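Local coordinates for protein 5-carboxymethyl-2-hydroxymuconate semialdehyde dehydrogenase (Thermus thermophilus, PDB 2D4E) that probably catalyses the NAD-dependent oxidation of 5-carboxymethyl-2-hydroxymuconate semialdehyde to the corresponding acid, as a member of the aldehyde dehydrogenase family, at residues 1-5 against 381-385; 18-22 against 108-112; 98-102 against 211-215; 103-107 against 121-125; 470-474 against 486-490. All coordinates share one frame; numbering follows the deposited sequence.

Contact 1: 1-5 against 381-385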
# COMPACT_ATOMS: atom_id res chain seq x y z
N MET C 1 -49.90 18.22 -16.82
CA MET C 1 -49.41 19.59 -17.17
C MET C 1 -48.04 19.51 -17.83
O MET C 1 -47.07 19.10 -17.21
CB MET C 1 -49.30 20.45 -15.90
CG MET C 1 -50.01 21.80 -15.96
SD MET C 1 -49.40 22.98 -17.19
CE MET C 1 -48.15 23.85 -16.26
N ARG C 2 -47.98 19.89 -19.10
CA ARG C 2 -46.72 19.89 -19.83
C ARG C 2 -46.05 21.20 -19.42
O ARG C 2 -46.42 22.27 -19.91
CB ARG C 2 -46.99 19.90 -21.34
CG ARG C 2 -45.75 19.92 -22.22
CD ARG C 2 -46.06 20.64 -23.53
NE ARG C 2 -45.01 20.46 -24.54
CZ ARG C 2 -44.83 19.34 -25.24
NH1 ARG C 2 -45.63 18.30 -25.05
NH2 ARG C 2 -43.85 19.27 -26.13
N TYR C 3 -45.08 21.13 -18.52
CA TYR C 3 -44.42 22.34 -18.07
C TYR C 3 -43.50 22.95 -19.12
O TYR C 3 -43.33 24.16 -19.17
CB TYR C 3 -43.64 22.09 -16.77
CG TYR C 3 -44.52 21.62 -15.64
CD1 TYR C 3 -44.61 20.26 -15.32
CD2 TYR C 3 -45.31 22.52 -14.92
CE1 TYR C 3 -45.48 19.81 -14.33
CE2 TYR C 3 -46.19 22.08 -13.93
CZ TYR C 3 -46.27 20.72 -13.64
OH TYR C 3 -47.13 20.27 -12.66
N ALA C 4 -42.92 22.11 -19.98
CA ALA C 4 -42.02 22.59 -21.03
C ALA C 4 -41.79 21.52 -22.09
O ALA C 4 -42.08 20.35 -21.87
CB ALA C 4 -40.69 23.02 -20.41
N ASP C 5 -41.26 21.92 -23.24
CA ASP C 5 -41.00 20.96 -24.32
C ASP C 5 -39.96 19.93 -23.90
O ASP C 5 -40.04 18.77 -24.28
CB ASP C 5 -40.52 21.68 -25.58
CG ASP C 5 -41.60 22.54 -26.20
OD1 ASP C 5 -42.73 22.04 -26.36
OD2 ASP C 5 -41.31 23.72 -26.52
N PHE C 381 -45.69 25.79 -5.98
CA PHE C 381 -45.14 27.10 -6.26
C PHE C 381 -45.95 27.78 -7.36
O PHE C 381 -46.06 29.00 -7.40
CB PHE C 381 -43.67 26.95 -6.70
CG PHE C 381 -43.15 28.12 -7.49
CD1 PHE C 381 -42.90 29.34 -6.86
CD2 PHE C 381 -42.94 28.01 -8.86
CE1 PHE C 381 -42.44 30.44 -7.59
CE2 PHE C 381 -42.48 29.11 -9.60
CZ PHE C 381 -42.23 30.32 -8.97
N ARG C 382 -46.51 26.98 -8.26
CA ARG C 382 -47.30 27.51 -9.37
C ARG C 382 -48.78 27.65 -9.05
O ARG C 382 -49.58 27.96 -9.94
CB ARG C 382 -47.13 26.65 -10.62
CG ARG C 382 -45.71 26.56 -11.13
CD ARG C 382 -45.69 26.06 -12.56
NE ARG C 382 -44.34 25.79 -13.04
CZ ARG C 382 -43.96 25.95 -14.30
NH1 ARG C 382 -44.82 26.38 -15.21
NH2 ARG C 382 -42.71 25.66 -14.67
N GLY C 383 -49.15 27.41 -7.80
CA GLY C 383 -50.54 27.53 -7.40
C GLY C 383 -51.38 26.29 -7.66
O GLY C 383 -52.60 26.34 -7.54
N GLU C 384 -50.73 25.18 -7.99
CA GLU C 384 -51.43 23.92 -8.25
C GLU C 384 -51.83 23.25 -6.94
O GLU C 384 -51.18 23.45 -5.92
CB GLU C 384 -50.54 22.96 -9.03
CG GLU C 384 -50.04 23.46 -10.37
CD GLU C 384 -48.81 22.70 -10.84
OE1 GLU C 384 -47.76 22.83 -10.19
OE2 GLU C 384 -48.90 21.98 -11.85
N ASP C 385 -52.89 22.45 -6.99
CA ASP C 385 -53.35 21.73 -5.81
C ASP C 385 -52.48 20.47 -5.69
O ASP C 385 -52.38 19.68 -6.63
CB ASP C 385 -54.83 21.36 -5.97
CG ASP C 385 -55.29 20.31 -4.98
OD1 ASP C 385 -54.92 20.39 -3.79
OD2 ASP C 385 -56.04 19.39 -5.39

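Contact 2: 18-22 against 108-112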
# COMPACT_ATOMS: atom_id res chain seq x y z
N VAL C 18 -42.60 6.81 -21.69
CA VAL C 18 -42.15 6.02 -20.55
C VAL C 18 -43.32 5.74 -19.62
O VAL C 18 -43.55 4.60 -19.22
CB VAL C 18 -41.05 6.77 -19.75
CG1 VAL C 18 -40.72 6.02 -18.47
CG2 VAL C 18 -39.80 6.92 -20.61
N ARG C 19 -44.08 6.78 -19.31
CA ARG C 19 -45.23 6.64 -18.43
C ARG C 19 -46.18 5.56 -18.96
O ARG C 19 -46.70 4.74 -18.20
CB ARG C 19 -45.98 7.97 -18.30
CG ARG C 19 -47.15 7.93 -17.32
CD ARG C 19 -47.94 9.23 -17.31
NE ARG C 19 -47.23 10.34 -16.68
CZ ARG C 19 -47.03 10.45 -15.37
NH1 ARG C 19 -47.47 9.52 -14.54
NH2 ARG C 19 -46.39 11.52 -14.89
N ARG C 20 -46.38 5.56 -20.27
CA ARG C 20 -47.27 4.61 -20.91
C ARG C 20 -46.74 3.17 -20.87
O ARG C 20 -47.51 2.24 -20.67
CB ARG C 20 -47.54 5.06 -22.35
CG ARG C 20 -48.48 4.16 -23.13
CD ARG C 20 -49.11 4.91 -24.30
NE ARG C 20 -48.15 5.72 -25.05
CZ ARG C 20 -48.16 7.05 -25.08
NH1 ARG C 20 -49.08 7.73 -24.40
NH2 ARG C 20 -47.25 7.71 -25.80
N ARG C 21 -45.44 2.98 -21.07
CA ARG C 21 -44.89 1.63 -21.04
C ARG C 21 -44.95 1.03 -19.63
O ARG C 21 -45.08 -0.18 -19.47
CB ARG C 21 -43.45 1.62 -21.56
CG ARG C 21 -43.33 1.80 -23.07
CD ARG C 21 -41.98 1.32 -23.61
NE ARG C 21 -40.88 2.21 -23.26
CZ ARG C 21 -40.59 3.34 -23.91
NH1 ARG C 21 -41.33 3.71 -24.95
NH2 ARG C 21 -39.57 4.09 -23.51
N LEU C 22 -44.87 1.88 -18.61
CA LEU C 22 -44.93 1.41 -17.23
C LEU C 22 -46.30 0.84 -16.90
O LEU C 22 -46.42 -0.14 -16.16
CB LEU C 22 -44.62 2.54 -16.25
CG LEU C 22 -43.18 3.05 -16.17
CD1 LEU C 22 -43.08 4.06 -15.04
CD2 LEU C 22 -42.23 1.89 -15.93
N VAL C 108 -36.55 9.32 -16.38
CA VAL C 108 -38.00 9.49 -16.31
C VAL C 108 -38.64 8.39 -15.47
O VAL C 108 -39.50 8.66 -14.62
CB VAL C 108 -38.63 9.48 -17.72
CG1 VAL C 108 -40.15 9.50 -17.61
CG2 VAL C 108 -38.14 10.68 -18.52
N MET C 109 -38.23 7.16 -15.71
CA MET C 109 -38.78 6.03 -14.98
C MET C 109 -38.61 6.19 -13.47
O MET C 109 -39.59 6.11 -12.71
CB MET C 109 -38.09 4.74 -15.44
CG MET C 109 -38.70 3.49 -14.86
SD MET C 109 -37.93 2.03 -15.58
CE MET C 109 -38.48 2.18 -17.28
N GLU C 110 -37.38 6.43 -13.02
CA GLU C 110 -37.13 6.57 -11.60
C GLU C 110 -37.79 7.83 -11.04
O GLU C 110 -38.21 7.85 -9.88
CB GLU C 110 -35.62 6.59 -11.34
CG GLU C 110 -35.25 6.83 -9.89
CD GLU C 110 -33.86 6.32 -9.54
OE1 GLU C 110 -33.28 6.80 -8.54
OE2 GLU C 110 -33.35 5.43 -10.25
N CYS C 111 -37.88 8.87 -11.85
CA CYS C 111 -38.51 10.11 -11.43
C CYS C 111 -39.99 9.84 -11.12
O CYS C 111 -40.49 10.18 -10.04
CB CYS C 111 -38.39 11.16 -12.53
SG CYS C 111 -39.29 12.68 -12.20
N LEU C 112 -40.68 9.22 -12.06
CA LEU C 112 -42.09 8.90 -11.90
C LEU C 112 -42.35 7.97 -10.71
O LEU C 112 -43.32 8.15 -9.98
CB LEU C 112 -42.63 8.21 -13.16
CG LEU C 112 -42.71 9.02 -14.46
CD1 LEU C 112 -43.27 8.13 -15.56
CD2 LEU C 112 -43.60 10.23 -14.26

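Contact 3: 98-102 against 211-215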
# COMPACT_ATOMS: atom_id res chain seq x y z
N LEU C 98 -24.39 1.54 -22.32
CA LEU C 98 -25.82 1.35 -22.52
C LEU C 98 -26.69 2.13 -21.53
O LEU C 98 -27.81 2.52 -21.87
CB LEU C 98 -26.16 -0.15 -22.46
CG LEU C 98 -25.61 -0.93 -23.67
CD1 LEU C 98 -25.93 -2.41 -23.53
CD2 LEU C 98 -26.21 -0.36 -24.96
N ILE C 99 -26.19 2.35 -20.32
CA ILE C 99 -26.93 3.13 -19.34
C ILE C 99 -27.03 4.55 -19.91
O ILE C 99 -28.08 5.20 -19.84
CB ILE C 99 -26.20 3.16 -17.97
CG1 ILE C 99 -26.38 1.81 -17.26
CG2 ILE C 99 -26.74 4.29 -17.09
CD1 ILE C 99 -25.61 1.70 -15.95
N GLU C 100 -25.93 5.03 -20.48
CA GLU C 100 -25.90 6.36 -21.07
C GLU C 100 -26.86 6.47 -22.25
O GLU C 100 -27.52 7.49 -22.43
CB GLU C 100 -24.47 6.70 -21.51
CG GLU C 100 -23.52 6.91 -20.34
CD GLU C 100 -22.05 7.00 -20.75
OE1 GLU C 100 -21.19 7.13 -19.84
OE2 GLU C 100 -21.74 6.93 -21.96
N LYS C 101 -26.96 5.40 -23.04
CA LYS C 101 -27.84 5.39 -24.20
C LYS C 101 -29.31 5.40 -23.81
O LYS C 101 -30.15 5.95 -24.53
CB LYS C 101 -27.56 4.17 -25.08
CG LYS C 101 -28.05 4.35 -26.52
CD LYS C 101 -27.99 3.06 -27.34
CE LYS C 101 -29.13 2.12 -26.98
NZ LYS C 101 -29.22 0.96 -27.91
N HIS C 102 -29.62 4.80 -22.67
CA HIS C 102 -30.99 4.75 -22.19
C HIS C 102 -31.20 5.73 -21.03
O HIS C 102 -32.18 5.64 -20.30
CB HIS C 102 -31.33 3.33 -21.71
CG HIS C 102 -31.25 2.30 -22.78
ND1 HIS C 102 -32.26 2.10 -23.70
CD2 HIS C 102 -30.28 1.41 -23.10
CE1 HIS C 102 -31.92 1.13 -24.53
NE2 HIS C 102 -30.72 0.70 -24.19
N ILE C 211 -31.08 -3.67 -19.69
CA ILE C 211 -29.81 -3.15 -20.15
C ILE C 211 -28.68 -4.16 -19.99
O ILE C 211 -27.88 -4.34 -20.91
CB ILE C 211 -29.47 -1.84 -19.42
CG1 ILE C 211 -30.46 -0.75 -19.84
CG2 ILE C 211 -28.03 -1.42 -19.72
CD1 ILE C 211 -30.34 0.54 -19.07
N LEU C 212 -28.59 -4.81 -18.84
CA LEU C 212 -27.54 -5.80 -18.66
C LEU C 212 -27.70 -6.93 -19.66
O LEU C 212 -26.72 -7.55 -20.07
CB LEU C 212 -27.53 -6.34 -17.23
CG LEU C 212 -26.56 -5.59 -16.30
CD1 LEU C 212 -26.93 -4.10 -16.26
CD2 LEU C 212 -26.59 -6.19 -14.91
N LYS C 213 -28.94 -7.21 -20.05
CA LYS C 213 -29.18 -8.26 -21.03
C LYS C 213 -28.77 -7.73 -22.40
O LYS C 213 -28.29 -8.49 -23.24
CB LYS C 213 -30.66 -8.67 -21.06
CG LYS C 213 -30.98 -9.71 -22.14
CD LYS C 213 -32.45 -10.09 -22.13
CE LYS C 213 -32.82 -10.97 -23.33
NZ LYS C 213 -32.07 -12.26 -23.35
N GLU C 214 -28.96 -6.44 -22.63
CA GLU C 214 -28.58 -5.84 -23.90
C GLU C 214 -27.05 -5.83 -23.99
O GLU C 214 -26.49 -5.81 -25.09
CB GLU C 214 -29.11 -4.41 -24.02
CG GLU C 214 -28.83 -3.77 -25.38
CD GLU C 214 -29.34 -2.34 -25.51
OE1 GLU C 214 -29.14 -1.74 -26.58
OE2 GLU C 214 -29.92 -1.81 -24.54
N ALA C 215 -26.38 -5.83 -22.84
CA ALA C 215 -24.92 -5.83 -22.80
C ALA C 215 -24.45 -7.27 -23.00
O ALA C 215 -23.25 -7.53 -23.12
CB ALA C 215 -24.42 -5.30 -21.45

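Contact 4: 103-107 against 121-125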
# COMPACT_ATOMS: atom_id res chain seq x y z
N ALA C 103 -30.28 6.69 -20.89
CA ALA C 103 -30.33 7.66 -19.80
C ALA C 103 -31.67 8.37 -19.62
O ALA C 103 -32.18 8.45 -18.50
CB ALA C 103 -29.23 8.70 -19.98
N ASP C 104 -32.24 8.89 -20.70
CA ASP C 104 -33.52 9.59 -20.62
C ASP C 104 -34.63 8.70 -20.04
O ASP C 104 -35.37 9.13 -19.16
CB ASP C 104 -33.94 10.11 -22.00
CG ASP C 104 -33.00 11.18 -22.54
OD1 ASP C 104 -32.14 11.68 -21.79
OD2 ASP C 104 -33.13 11.53 -23.73
N GLU C 105 -34.73 7.48 -20.55
CA GLU C 105 -35.75 6.54 -20.08
C GLU C 105 -35.57 6.24 -18.59
O GLU C 105 -36.54 6.27 -17.83
CB GLU C 105 -35.65 5.22 -20.86
CG GLU C 105 -35.81 5.35 -22.36
CD GLU C 105 -35.13 4.20 -23.11
OE1 GLU C 105 -35.33 3.03 -22.74
OE2 GLU C 105 -34.40 4.48 -24.09
N LEU C 106 -34.33 5.95 -18.18
CA LEU C 106 -34.02 5.64 -16.78
C LEU C 106 -34.37 6.81 -15.85
O LEU C 106 -34.96 6.61 -14.78
CB LEU C 106 -32.53 5.29 -16.64
CG LEU C 106 -32.10 3.90 -17.18
CD1 LEU C 106 -30.59 3.82 -17.35
CD2 LEU C 106 -32.60 2.82 -16.23
N ALA C 107 -34.02 8.02 -16.26
CA ALA C 107 -34.31 9.19 -15.46
C ALA C 107 -35.81 9.37 -15.28
O ALA C 107 -36.30 9.53 -14.16
CB ALA C 107 -33.72 10.43 -16.12
N VAL C 121 -32.53 13.29 -10.88
CA VAL C 121 -32.52 11.87 -11.23
C VAL C 121 -31.65 11.66 -12.46
O VAL C 121 -30.97 10.64 -12.58
CB VAL C 121 -33.93 11.34 -11.53
CG1 VAL C 121 -33.85 9.85 -11.87
CG2 VAL C 121 -34.86 11.56 -10.33
N ARG C 122 -31.66 12.63 -13.37
CA ARG C 122 -30.86 12.50 -14.58
C ARG C 122 -29.38 12.48 -14.23
O ARG C 122 -28.62 11.70 -14.79
CB ARG C 122 -31.15 13.63 -15.57
CG ARG C 122 -30.31 13.57 -16.85
CD ARG C 122 -30.58 12.29 -17.65
NE ARG C 122 -29.74 12.20 -18.83
CZ ARG C 122 -28.44 11.88 -18.81
NH1 ARG C 122 -27.84 11.62 -17.66
NH2 ARG C 122 -27.76 11.82 -19.94
N ALA C 123 -28.99 13.35 -13.30
CA ALA C 123 -27.60 13.41 -12.87
C ALA C 123 -27.22 12.10 -12.17
O ALA C 123 -26.07 11.66 -12.23
CB ALA C 123 -27.39 14.58 -11.91
N GLN C 124 -28.20 11.48 -11.52
CA GLN C 124 -27.98 10.22 -10.82
C GLN C 124 -27.73 9.09 -11.82
O GLN C 124 -27.01 8.13 -11.52
CB GLN C 124 -29.18 9.89 -9.93
CG GLN C 124 -29.35 10.85 -8.78
CD GLN C 124 -28.60 10.41 -7.55
OE1 GLN C 124 -29.06 9.52 -6.83
NE2 GLN C 124 -27.44 11.00 -7.31
N VAL C 125 -28.34 9.19 -13.00
CA VAL C 125 -28.14 8.17 -14.02
C VAL C 125 -26.68 8.26 -14.47
O VAL C 125 -26.04 7.25 -14.71
CB VAL C 125 -29.05 8.39 -15.25
CG1 VAL C 125 -28.65 7.44 -16.37
CG2 VAL C 125 -30.50 8.16 -14.86
O HOH W 1 -29.22 12.07 -22.50
O HOH W 2 -31.07 14.17 -20.70

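Contact 5: 470-474 against 486-490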
# COMPACT_ATOMS: atom_id res chain seq x y z
N HIS C 470 -15.71 11.40 -3.79
CA HIS C 470 -14.56 11.01 -4.59
C HIS C 470 -14.56 9.48 -4.43
O HIS C 470 -14.19 8.94 -3.38
CB HIS C 470 -13.28 11.63 -4.05
CG HIS C 470 -12.07 11.38 -4.91
ND1 HIS C 470 -12.12 11.43 -6.28
CD2 HIS C 470 -10.79 11.11 -4.58
CE1 HIS C 470 -10.91 11.19 -6.77
NE2 HIS C 470 -10.09 11.00 -5.75
N LEU C 471 -14.99 8.80 -5.48
CA LEU C 471 -15.15 7.36 -5.51
C LEU C 471 -14.08 6.44 -4.92
O LEU C 471 -14.41 5.40 -4.36
CB LEU C 471 -15.49 6.91 -6.93
CG LEU C 471 -16.76 7.57 -7.49
CD1 LEU C 471 -17.18 6.88 -8.77
CD2 LEU C 471 -17.88 7.48 -6.45
N PRO C 472 -12.79 6.81 -5.05
CA PRO C 472 -11.75 5.94 -4.49
C PRO C 472 -11.69 5.89 -2.96
O PRO C 472 -11.12 4.96 -2.39
CB PRO C 472 -10.47 6.51 -5.08
CG PRO C 472 -10.93 7.14 -6.37
CD PRO C 472 -12.20 7.82 -5.95
N THR C 473 -12.27 6.89 -2.29
CA THR C 473 -12.22 6.92 -0.83
C THR C 473 -13.15 5.90 -0.20
O THR C 473 -14.14 5.48 -0.81
CB THR C 473 -12.59 8.32 -0.28
OG1 THR C 473 -13.96 8.60 -0.55
CG2 THR C 473 -11.73 9.39 -0.92
N PRO C 474 -12.85 5.49 1.04
CA PRO C 474 -13.71 4.51 1.70
C PRO C 474 -15.00 5.17 2.19
O PRO C 474 -14.98 6.18 2.90
CB PRO C 474 -12.84 4.00 2.84
CG PRO C 474 -12.00 5.19 3.19
CD PRO C 474 -11.64 5.77 1.83
N GLU C 486 -17.22 0.73 1.07
CA GLU C 486 -17.36 0.59 -0.37
C GLU C 486 -16.43 1.66 -0.94
O GLU C 486 -16.00 2.56 -0.22
CB GLU C 486 -18.80 0.88 -0.83
CG GLU C 486 -19.80 -0.25 -0.58
CD GLU C 486 -19.56 -1.48 -1.44
OE1 GLU C 486 -18.77 -1.40 -2.40
OE2 GLU C 486 -20.17 -2.53 -1.17
N GLY C 487 -16.12 1.56 -2.23
CA GLY C 487 -15.24 2.54 -2.85
C GLY C 487 -13.87 2.01 -3.22
O GLY C 487 -13.09 1.63 -2.35
N GLY C 488 -13.57 1.98 -4.52
CA GLY C 488 -12.28 1.51 -5.00
C GLY C 488 -11.76 0.22 -4.38
O GLY C 488 -12.46 -0.80 -4.33
N THR C 489 -10.53 0.26 -3.90
CA THR C 489 -9.90 -0.91 -3.29
C THR C 489 -10.54 -1.33 -1.96
O THR C 489 -10.43 -2.48 -1.56
CB THR C 489 -8.40 -0.66 -3.05
OG1 THR C 489 -8.24 0.48 -2.19
CG2 THR C 489 -7.69 -0.40 -4.35
N TYR C 490 -11.20 -0.40 -1.28
CA TYR C 490 -11.83 -0.74 -0.01
C TYR C 490 -12.96 -1.74 -0.18
O TYR C 490 -13.23 -2.54 0.72
CB TYR C 490 -12.34 0.52 0.69
CG TYR C 490 -11.24 1.50 0.96
CD1 TYR C 490 -10.97 2.54 0.07
CD2 TYR C 490 -10.41 1.35 2.07
CE1 TYR C 490 -9.89 3.41 0.28
CE2 TYR C 490 -9.33 2.20 2.29
CZ TYR C 490 -9.08 3.22 1.40
OH TYR C 490 -8.02 4.06 1.64
O HOH W 3 -9.41 3.00 -3.31

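Contact 1: 1-5 against 381-385
Tyr3 and the pair Arg382 and Glu384 make a polar surface contact between two loops that lie far apart in sequence. Segment 1-5 is the very start of the chain, ahead of strand 6-7. Segment 381-385 belongs to the loop that joins strands 369-372 and 395-398, an antiparallel pair at one edge of the mixed seven-stranded sheet. The backbones stay well separated, so side chains do the bridging. The side chains of Tyr3 and Glu384 approach from opposite directions, and OH of Tyr3 donates to OE2 of Glu384 at 2.6 Å. The oxygen receives it on its syn lone pair, the side of the other carboxylate oxygen. It also lies at the ring edge, with the carboxylate turned 83° against the ring. A second bond, from OE1 to Ser380, probably limits rotation of the carboxylate. Arg382 comes from another side. Its chain is extended from CG to NE and lays the guanidinium against the tyrosine. CD2 of Tyr3 stands over the centre of one guanidinium face, 3.7 Å from CZ of Arg382. The two planes are 65° apart, so this is not a parallel stack. The charge of Arg382 is met outside the two segments, by a salt bridge from NE to Asp339. Met1 adds only loose cover, with its CE 4.3 Å from NH1 of Arg382. Trp12 also packs on Tyr3, but between these two segments the chemistry implies a link made mainly by one directed hydrogen bond, with little apolar burial.

Contact 2: 18-22 against 108-112
Val18 and Val108 meet where two helices cross, and their branched side chains set the spacing. CG1 of Val108 pushes against the branch point of Val18, 3.6 Å from its CB. CG1 of Val18 lies next to that same methyl and reaches on toward the backbone N of Met109. Its position anti to the backbone N (chi1 173°) turns this methyl to the partner helix. With an alanine in its place both methyls would go, and CG1 of Val108 would probably face a gap at the crossing. One turn on, Leu22 enters between Met109 and Leu112. Its CD2 rests 4.0 Å from CE of Met109, and its CD1 meets CD1 of Leu112 at 4.1 Å. The axes of segments 18-22 and 108-112 cross at -68° and come within 10.1 Å. The packing joins the N-terminal helix 12-24 to helix 103-114 in the helical layer of the aldehyde dehydrogenase fold. Leu112 is the residue most covered by the other segment. Its CD1 lies over the backbone of Arg19, 3.8 Å from CA, while CD2 sits beneath one face of the Arg19 guanidinium, 3.6 Å from CZ of Arg19. Arg19 reaches this place by a bend at chi3 (-72°), and its NH1 forms a salt bridge with Asp48. Phe203 of helix 203-214 packs on both Leu22 and Met109.

Contact 3: 98-102 against 211-215
Leu98 fits closely against helix 203-214, while Lys101 and His102 meet Glu214 on the more open side. In the tight part, CB of Leu98 touches CG2 of Ile211 at 3.6 Å. The two methyls of Leu98 divide the work. CD1 reaches the backbone, 3.5 Å from N of Ala215, and CD2 lies beside the carboxylate of Glu214. Ile99 adds a looser touch on CG2 of Ile211 and turns mainly to helix 118-136, where it meets Val125. CG1 of Ile211 also lies 3.9 Å from CD2 of His102, the two side chains running alongside one another in opposite senses. The outer side is polar. Glu214 stretches out fully, its CG anti to the backbone N (chi1 -175°), and this carries the carboxylate across to two donors. NZ of Lys101 gives a salt bridge to OE1 of Glu214 at 3.0 Å. NE2 of His102 bonds to OE2 of Glu214 at 2.7 Å. Both oxygens use syn lone pairs. The histidine bond is bent, 140° at the hydrogen, and the oxygen lies 25° out of the ring plane. ND1 of His102 is taken by Glu105, so both ring nitrogens have carboxylate partners and the ring cannot turn freely. This is a His-carboxylate bond at a helix junction: His102 is the first residue past helix 85-101 and the N-cap of helix 103-114, within the helical packing of the aldehyde dehydrogenase fold.

Contact 4: 103-107 against 121-125
Ala103 and Ala107 face Arg122, Val121 and Val125 in a helix-helix packing formed by two successive helices, 103-114 and 118-136, joined by a short turn. The small alanines let the helices come near. The short-segment axes approach to 8.8 Å, with 128° between their directions. The two methyls of Val125 spread over one side of the first helix: CG1 lies 3.8 Å from CA of Ala103, and CG2 sits 3.9 Å from CB of Leu106, close also to Ala107. CG1 of Val121 meets the backbone O of Ala107 at 3.4 Å. The side chain of Arg122 bends at chi2 (62°) and folds back along the first helix. Its guanidinium lies flat over CB of Ala103, which stands under its centre, 3.4 Å from NH2. Asp104 OD1 is at the guanidinium edge, 3.8 Å from NE of Arg122, a long salt bridge. Water 1 bridges OD1 of Asp104 and NH2 of Arg122. A second water lies between OD1 and NE, weakly bonded to NE. Among the neighbours, Leu106 packs on helix 203-214, Val125 meets Leu176 of helix 175-188, and Ile10 of strand 10-11 touches Asp104 and Ala107.

Contact 5: 470-474 against 486-490
Pro474 lies over one face of the Tyr490 ring in a CH-pi contact. Its CB stands 3.5 Å from the ring centroid, only 13° off the normal, and CD comes within 3.3 Å of CE1 of Tyr490. The carbonyl of Pro472 meets the same ring at the edge, with its O 3.3 Å from CE1. Tyr490 CG is anti to the carbonyl carbon (chi1 -59°), and this lays the ring across the proline. A leucine here would lose the flat face under Pro474 and the hydroxyl, and would probably leave Asp145 of the second subunit without this partner. That aspartate bonds Tyr490 OH across the subunit boundary. Further out, backbones touch directly. Leu471 O is 3.3 Å from CA of Gly487, and CA of Pro474 makes a CA-H...O contact with Glu486 O at 3.6 Å. Gly487 suits this spot, since a side chain would clash with Thr473 O. Gly488, at positive phi (45°), comes next, near the start of helix 488-495. Water 3 ties the segments, donating to Pro472 O and accepting from Thr489 N. A type I turn, His470 to Thr473, shapes the first segment through the bond from Thr473 N to His470 O. Glu486 points away; its OE2 binds Arg182 and Tyr495, and its side chain lies about 8 Å from the bound NAD. The pair thus joins the loop after strand 460-463 to the start of helix 488-495. Helix 118-136 covers Leu471 and Pro472, and helix 175-188 packs on Leu471 and Glu486.

Overall arrangement
Contacts 2, 4 and 5 are buried, contact 3 is partly so, and contact 1 lies at the surface. Contacts 2, 3 and 4 form one helical cluster. Contacts 2 and 4 share helix 103-114 and touch through Glu110 and Val121. Contact 3 uses helix 203-214 and helix 85-101, which directly precedes helix 103-114. It meets contact 4 through Ile211 with Leu106 and Ile99 with Val125. Contact 2 is mostly apolar. Contact 3 adds charged groups, contact 4 a long ion pair on partly exposed residues, and contact 1 depends on polar groups. Contact 5, about 41 Å from contact 1 between centres, has backbone, proline and ring packing beside another subunit.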